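PDB 3T33: G protein coupled receptor from Arabidopsis thaliana, which binds zinc as a member of the LanC-like protein family and may play a role in abscisic acid signalling in the plant. Local coordinates for residues Y78-F92 against F126-A140. Numbering follows the deposited sequence.
Sequences YNLYTGVLGTAYLLF and FICGYAGVCALGAVA
Leu136 packs as a knob into a hole formed by Leu85, Ala88, Tyr89 and Phe92. Its CD1 lies 3.7 Å from Ala88 CB, while CD2 sits over a face of the Phe92 ring, 4.3 Å from the centroid, a CH-pi contact. Nearer the N-terminal end of helix 84-92, Leu85 has CG anti to its backbone N (chi1 -159°), and its CD2 presses on the backbone at Gly132, 3.4 Å from Gly132 C. Phe126 turns its edge to a face of Tyr89 in a T-shaped pair with planes at 80°; Trp179 and Phe183 also meet the Phe126 ring.

Helices 84-92 and 130-140 run nearly parallel, at 28° with axes 10.7 Å apart, and are joined through helix 101-118, consistent with neighbouring inner helices of the alpha/alpha barrel of LanC-like proteins. The loops that precede them meet beside the zinc site: the Tyr81 side chain touches Cys333 and lies about 4 Å, nearest atoms, from the zinc ion.

Polar contacts concentrate in these loops. Asn79 OD1 accepts from Thr82 N (3.0 Å) and Gly83 N, an Asx motif, while ND2 makes a weak bond to Cys128 O (3.3 Å). One water accepts from Leu80 N and donates to Phe126 O and Gly129 O.

Packing in the loops is apolar or sulfur-aromatic: Cys128 SG approaches the Tyr81 ring obliquely, and Ile127 CG2 meets its edge, 3.6 Å from Tyr81 CD2.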
loop_
_atom_site.group_PDB
_atom_site.type_symbol
_atom_site.label_atom_id
_atom_site.label_comp_id
_atom_site.label_asym_id
_atom_site.label_seq_id
_atom_site.Cartn_x
_atom_site.Cartn_y
_atom_site.Cartn_z
ATOM N N TYR A 78 -6.565 12.256 -12.578
ATOM C CA TYR A 78 -5.477 12.970 -11.890
ATOM C C TYR A 78 -4.879 12.346 -10.647
ATOM O O TYR A 78 -3.714 12.284 -10.542
ATOM C CB TYR A 78 -5.799 14.447 -11.666
ATOM C CG TYR A 78 -5.988 14.931 -10.233
ATOM C CD1 TYR A 78 -4.933 15.068 -9.373
ATOM C CD2 TYR A 78 -7.232 15.289 -9.770
ATOM C CE1 TYR A 78 -5.120 15.495 -8.102
ATOM C CE2 TYR A 78 -7.426 15.726 -8.511
ATOM C CZ TYR A 78 -6.376 15.835 -7.677
ATOM O OH TYR A 78 -6.591 16.273 -6.424
ATOM N N ASN A 79 -5.672 11.884 -9.712
ATOM C CA ASN A 79 -5.117 11.361 -8.486
ATOM C C ASN A 79 -4.390 10.025 -8.566
ATOM O O ASN A 79 -4.380 9.397 -9.593
ATOM C CB ASN A 79 -6.127 11.421 -7.348
ATOM C CG ASN A 79 -7.089 10.282 -7.345
ATOM O OD1 ASN A 79 -6.971 9.369 -8.106
ATOM N ND2 ASN A 79 -8.060 10.351 -6.478
ATOM N N LEU A 80 -3.769 9.616 -7.467
ATOM C CA LEU A 80 -2.931 8.395 -7.496
ATOM C C LEU A 80 -3.798 7.158 -7.593
ATOM O O LEU A 80 -3.461 6.179 -8.293
ATOM C CB LEU A 80 -2.035 8.330 -6.253
ATOM C CG LEU A 80 -0.971 7.250 -6.235
ATOM C CD1 LEU A 80 0.253 7.646 -7.079
ATOM C CD2 LEU A 80 -0.562 6.893 -4.767
ATOM N N TYR A 81 -4.937 7.264 -6.906
ATOM C CA TYR A 81 -5.843 6.163 -6.568
ATOM C C TYR A 81 -6.471 5.581 -7.803
ATOM O O TYR A 81 -6.392 4.349 -8.017
ATOM C CB TYR A 81 -6.966 6.678 -5.644
ATOM C CG TYR A 81 -7.814 5.566 -5.115
ATOM C CD1 TYR A 81 -8.953 5.172 -5.771
ATOM C CD2 TYR A 81 -7.432 4.868 -3.970
ATOM C CE1 TYR A 81 -9.683 4.120 -5.306
ATOM C CE2 TYR A 81 -8.145 3.847 -3.501
ATOM C CZ TYR A 81 -9.250 3.459 -4.169
ATOM O OH TYR A 81 -9.967 2.441 -3.665
ATOM N N THR A 82 -7.079 6.439 -8.634
ATOM C CA THR A 82 -7.638 5.973 -9.901
ATOM C C THR A 82 -7.163 6.767 -11.127
ATOM O O THR A 82 -7.378 6.362 -12.255
ATOM C CB THR A 82 -9.195 5.879 -9.879
ATOM O OG1 THR A 82 -9.773 7.089 -9.342
ATOM C CG2 THR A 82 -9.635 4.723 -9.034
ATOM N N GLY A 83 -6.512 7.888 -10.919
ATOM C CA GLY A 83 -6.204 8.755 -12.051
ATOM C C GLY A 83 -4.796 8.592 -12.578
ATOM O O GLY A 83 -4.106 7.540 -12.352
ATOM N N VAL A 84 -4.316 9.645 -13.212
ATOM C CA VAL A 84 -3.155 9.525 -14.032
ATOM C C VAL A 84 -1.869 9.536 -13.203
ATOM O O VAL A 84 -0.841 9.044 -13.633
ATOM C CB VAL A 84 -3.187 10.599 -15.166
ATOM C CG1 VAL A 84 -1.826 10.706 -15.849
ATOM C CG2 VAL A 84 -4.284 10.235 -16.163
ATOM N N LEU A 85 -1.956 10.062 -11.990
ATOM C CA LEU A 85 -0.834 10.019 -11.101
ATOM C C LEU A 85 -0.454 8.553 -10.737
ATOM O O LEU A 85 0.719 8.263 -10.532
ATOM C CB LEU A 85 -1.083 10.862 -9.826
ATOM C CG LEU A 85 0.264 11.214 -9.167
ATOM C CD1 LEU A 85 1.107 12.315 -9.929
ATOM C CD2 LEU A 85 0.117 11.599 -7.708
ATOM N N GLY A 86 -1.442 7.667 -10.663
ATOM C CA GLY A 86 -1.202 6.217 -10.542
ATOM C C GLY A 86 -0.242 5.730 -11.607
ATOM O O GLY A 86 0.681 4.977 -11.337
ATOM N N THR A 87 -0.388 6.240 -12.808
ATOM C CA THR A 87 0.486 5.854 -13.904
ATOM C C THR A 87 1.866 6.430 -13.729
ATOM O O THR A 87 2.853 5.687 -13.877
ATOM C CB THR A 87 -0.139 6.298 -15.251
ATOM O OG1 THR A 87 -1.382 5.590 -15.411
ATOM C CG2 THR A 87 0.771 6.012 -16.400
ATOM N N ALA A 88 1.961 7.723 -13.376
ATOM C CA ALA A 88 3.240 8.307 -13.106
ATOM C C ALA A 88 3.992 7.530 -12.010
ATOM O O ALA A 88 5.218 7.328 -12.074
ATOM C CB ALA A 88 3.067 9.812 -12.662
ATOM N N TYR A 89 3.278 7.135 -10.969
ATOM C CA TYR A 89 3.931 6.440 -9.862
ATOM C C TYR A 89 4.442 5.079 -10.275
ATOM O O TYR A 89 5.517 4.652 -9.897
ATOM C CB TYR A 89 2.977 6.365 -8.630
ATOM C CG TYR A 89 3.718 6.224 -7.330
ATOM C CD1 TYR A 89 4.969 6.806 -7.113
ATOM C CD2 TYR A 89 3.208 5.409 -6.329
ATOM C CE1 TYR A 89 5.660 6.603 -5.890
ATOM C CE2 TYR A 89 3.870 5.215 -5.145
ATOM C CZ TYR A 89 5.072 5.811 -4.906
ATOM O OH TYR A 89 5.642 5.521 -3.657
ATOM N N LEU A 90 3.669 4.406 -11.083
ATOM C CA LEU A 90 4.091 3.105 -11.616
ATOM C C LEU A 90 5.382 3.280 -12.447
ATOM O O LEU A 90 6.296 2.425 -12.412
ATOM C CB LEU A 90 2.955 2.489 -12.426
ATOM C CG LEU A 90 3.407 1.243 -13.254
ATOM C CD1 LEU A 90 3.909 0.094 -12.349
ATOM C CD2 LEU A 90 2.248 0.771 -14.192
ATOM N N LEU A 91 5.452 4.403 -13.190
ATOM C CA LEU A 91 6.597 4.744 -14.032
ATOM C C LEU A 91 7.781 5.085 -13.199
ATOM O O LEU A 91 8.936 4.716 -13.528
ATOM C CB LEU A 91 6.231 5.907 -14.980
ATOM C CG LEU A 91 5.485 5.392 -16.216
ATOM C CD1 LEU A 91 4.813 6.537 -16.887
ATOM C CD2 LEU A 91 6.489 4.754 -17.172
ATOM N N PHE A 92 7.514 5.825 -12.125
ATOM C CA PHE A 92 8.544 6.070 -11.106
ATOM C C PHE A 92 9.118 4.742 -10.469
ATOM O O PHE A 92 10.320 4.578 -10.350
ATOM C CB PHE A 92 8.024 7.026 -10.012
ATOM C CG PHE A 92 9.098 7.469 -9.062
ATOM C CD1 PHE A 92 10.115 8.302 -9.489
ATOM C CD2 PHE A 92 9.124 7.017 -7.760
ATOM C CE1 PHE A 92 11.162 8.673 -8.630
ATOM C CE2 PHE A 92 10.182 7.383 -6.890
ATOM C CZ PHE A 92 11.190 8.238 -7.349
ATOM N N PHE A 126 -1.895 12.232 -0.166
ATOM C CA PHE A 126 -1.042 11.536 -1.144
ATOM C C PHE A 126 -1.841 10.711 -2.154
ATOM O O PHE A 126 -1.586 10.813 -3.369
ATOM C CB PHE A 126 -0.009 10.635 -0.428
ATOM C CG PHE A 126 1.047 10.086 -1.337
ATOM C CD1 PHE A 126 2.145 10.828 -1.654
ATOM C CD2 PHE A 126 0.964 8.786 -1.813
ATOM C CE1 PHE A 126 3.137 10.317 -2.496
ATOM C CE2 PHE A 126 1.964 8.269 -2.609
ATOM C CZ PHE A 126 3.042 9.049 -2.962
ATOM N N ILE A 127 -2.776 9.907 -1.668
ATOM C CA ILE A 127 -3.400 8.894 -2.509
ATOM C C ILE A 127 -4.597 9.474 -3.281
ATOM O O ILE A 127 -4.932 9.022 -4.386
ATOM C CB ILE A 127 -3.886 7.704 -1.658
ATOM C CG1 ILE A 127 -2.724 6.926 -0.994
ATOM C CG2 ILE A 127 -4.806 6.778 -2.427
ATOM C CD1 ILE A 127 -3.224 6.022 0.251
ATOM N N CYS A 128 -5.243 10.492 -2.712
ATOM C CA CYS A 128 -6.437 11.012 -3.346
ATOM C C CYS A 128 -6.399 12.468 -3.784
ATOM O O CYS A 128 -7.317 12.909 -4.460
ATOM C CB CYS A 128 -7.683 10.716 -2.499
ATOM S SG CYS A 128 -8.142 9.005 -2.609
ATOM N N GLY A 129 -5.347 13.198 -3.436
ATOM C CA GLY A 129 -5.299 14.638 -3.666
ATOM C C GLY A 129 -3.988 15.158 -4.200
ATOM O O GLY A 129 -3.137 14.430 -4.741
ATOM N N TYR A 130 -3.797 16.420 -3.953
ATOM C CA TYR A 130 -2.861 17.252 -4.629
ATOM C C TYR A 130 -1.464 17.152 -4.025
ATOM O O TYR A 130 -0.459 17.442 -4.711
ATOM C CB TYR A 130 -3.382 18.722 -4.445
ATOM C CG TYR A 130 -2.564 19.738 -5.167
ATOM C CD1 TYR A 130 -2.306 19.565 -6.513
ATOM C CD2 TYR A 130 -2.035 20.866 -4.515
ATOM C CE1 TYR A 130 -1.544 20.497 -7.267
ATOM C CE2 TYR A 130 -1.268 21.844 -5.250
ATOM C CZ TYR A 130 -1.037 21.641 -6.667
ATOM O OH TYR A 130 -0.286 22.502 -7.496
ATOM N N ALA A 131 -1.399 16.842 -2.725
ATOM C CA ALA A 131 -0.102 16.573 -2.055
ATOM C C ALA A 131 0.596 15.392 -2.741
ATOM O O ALA A 131 1.795 15.388 -2.900
ATOM C CB ALA A 131 -0.302 16.288 -0.506
ATOM N N GLY A 132 -0.174 14.397 -3.160
ATOM C CA GLY A 132 0.370 13.272 -3.969
ATOM C C GLY A 132 1.075 13.760 -5.218
ATOM O O GLY A 132 2.221 13.375 -5.498
ATOM N N VAL A 133 0.398 14.617 -5.976
ATOM C CA VAL A 133 0.935 15.221 -7.239
ATOM C C VAL A 133 2.210 16.007 -6.993
ATOM O O VAL A 133 3.230 15.845 -7.692
ATOM C CB VAL A 133 -0.097 16.180 -7.869
ATOM C CG1 VAL A 133 0.485 16.896 -9.111
ATOM C CG2 VAL A 133 -1.387 15.428 -8.173
ATOM N N CYS A 134 2.177 16.869 -5.986
ATOM C CA CYS A 134 3.335 17.658 -5.679
ATOM C C CYS A 134 4.478 16.859 -5.130
ATOM O O CYS A 134 5.632 17.208 -5.355
ATOM C CB CYS A 134 2.943 18.739 -4.669
ATOM S SG CYS A 134 1.766 20.008 -5.385
ATOM N N ALA A 135 4.211 15.842 -4.322
ATOM C CA ALA A 135 5.334 15.173 -3.673
ATOM C C ALA A 135 6.035 14.292 -4.694
ATOM O O ALA A 135 7.252 14.261 -4.720
ATOM C CB ALA A 135 4.876 14.357 -2.460
ATOM N N LEU A 136 5.291 13.640 -5.590
ATOM C CA LEU A 136 5.930 12.849 -6.633
ATOM C C LEU A 136 6.663 13.774 -7.580
ATOM O O LEU A 136 7.773 13.537 -7.995
ATOM C CB LEU A 136 4.899 12.063 -7.432
ATOM C CG LEU A 136 5.228 10.697 -8.039
ATOM C CD1 LEU A 136 4.352 10.251 -9.228
ATOM C CD2 LEU A 136 6.702 10.348 -8.217
ATOM N N GLY A 137 6.037 14.866 -7.934
ATOM C CA GLY A 137 6.684 15.826 -8.834
ATOM C C GLY A 137 8.041 16.174 -8.299
ATOM O O GLY A 137 9.022 16.110 -9.041
ATOM N N ALA A 138 8.092 16.565 -7.013
ATOM C CA ALA A 138 9.318 17.052 -6.406
ATOM C C ALA A 138 10.387 15.945 -6.292
ATOM O O ALA A 138 11.552 16.193 -6.438
ATOM C CB ALA A 138 9.024 17.649 -4.982
ATOM N N VAL A 139 9.953 14.715 -6.057
ATOM C CA VAL A 139 10.892 13.600 -5.897
ATOM C C VAL A 139 11.434 13.215 -7.275
ATOM O O VAL A 139 12.633 13.091 -7.469
ATOM C CB VAL A 139 10.235 12.423 -5.101
ATOM C CG1 VAL A 139 11.132 11.197 -5.151
ATOM C CG2 VAL A 139 9.991 12.842 -3.615
ATOM N N ALA A 140 10.535 13.071 -8.243
ATOM C CA ALA A 140 10.923 12.746 -9.621
ATOM C C ALA A 140 11.883 13.792 -10.180
ATOM O O ALA A 140 12.866 13.421 -10.778
ATOM C CB ALA A 140 9.717 12.533 -10.510
HETATM O O HOH W 1 -3.324 11.806 -5.459
#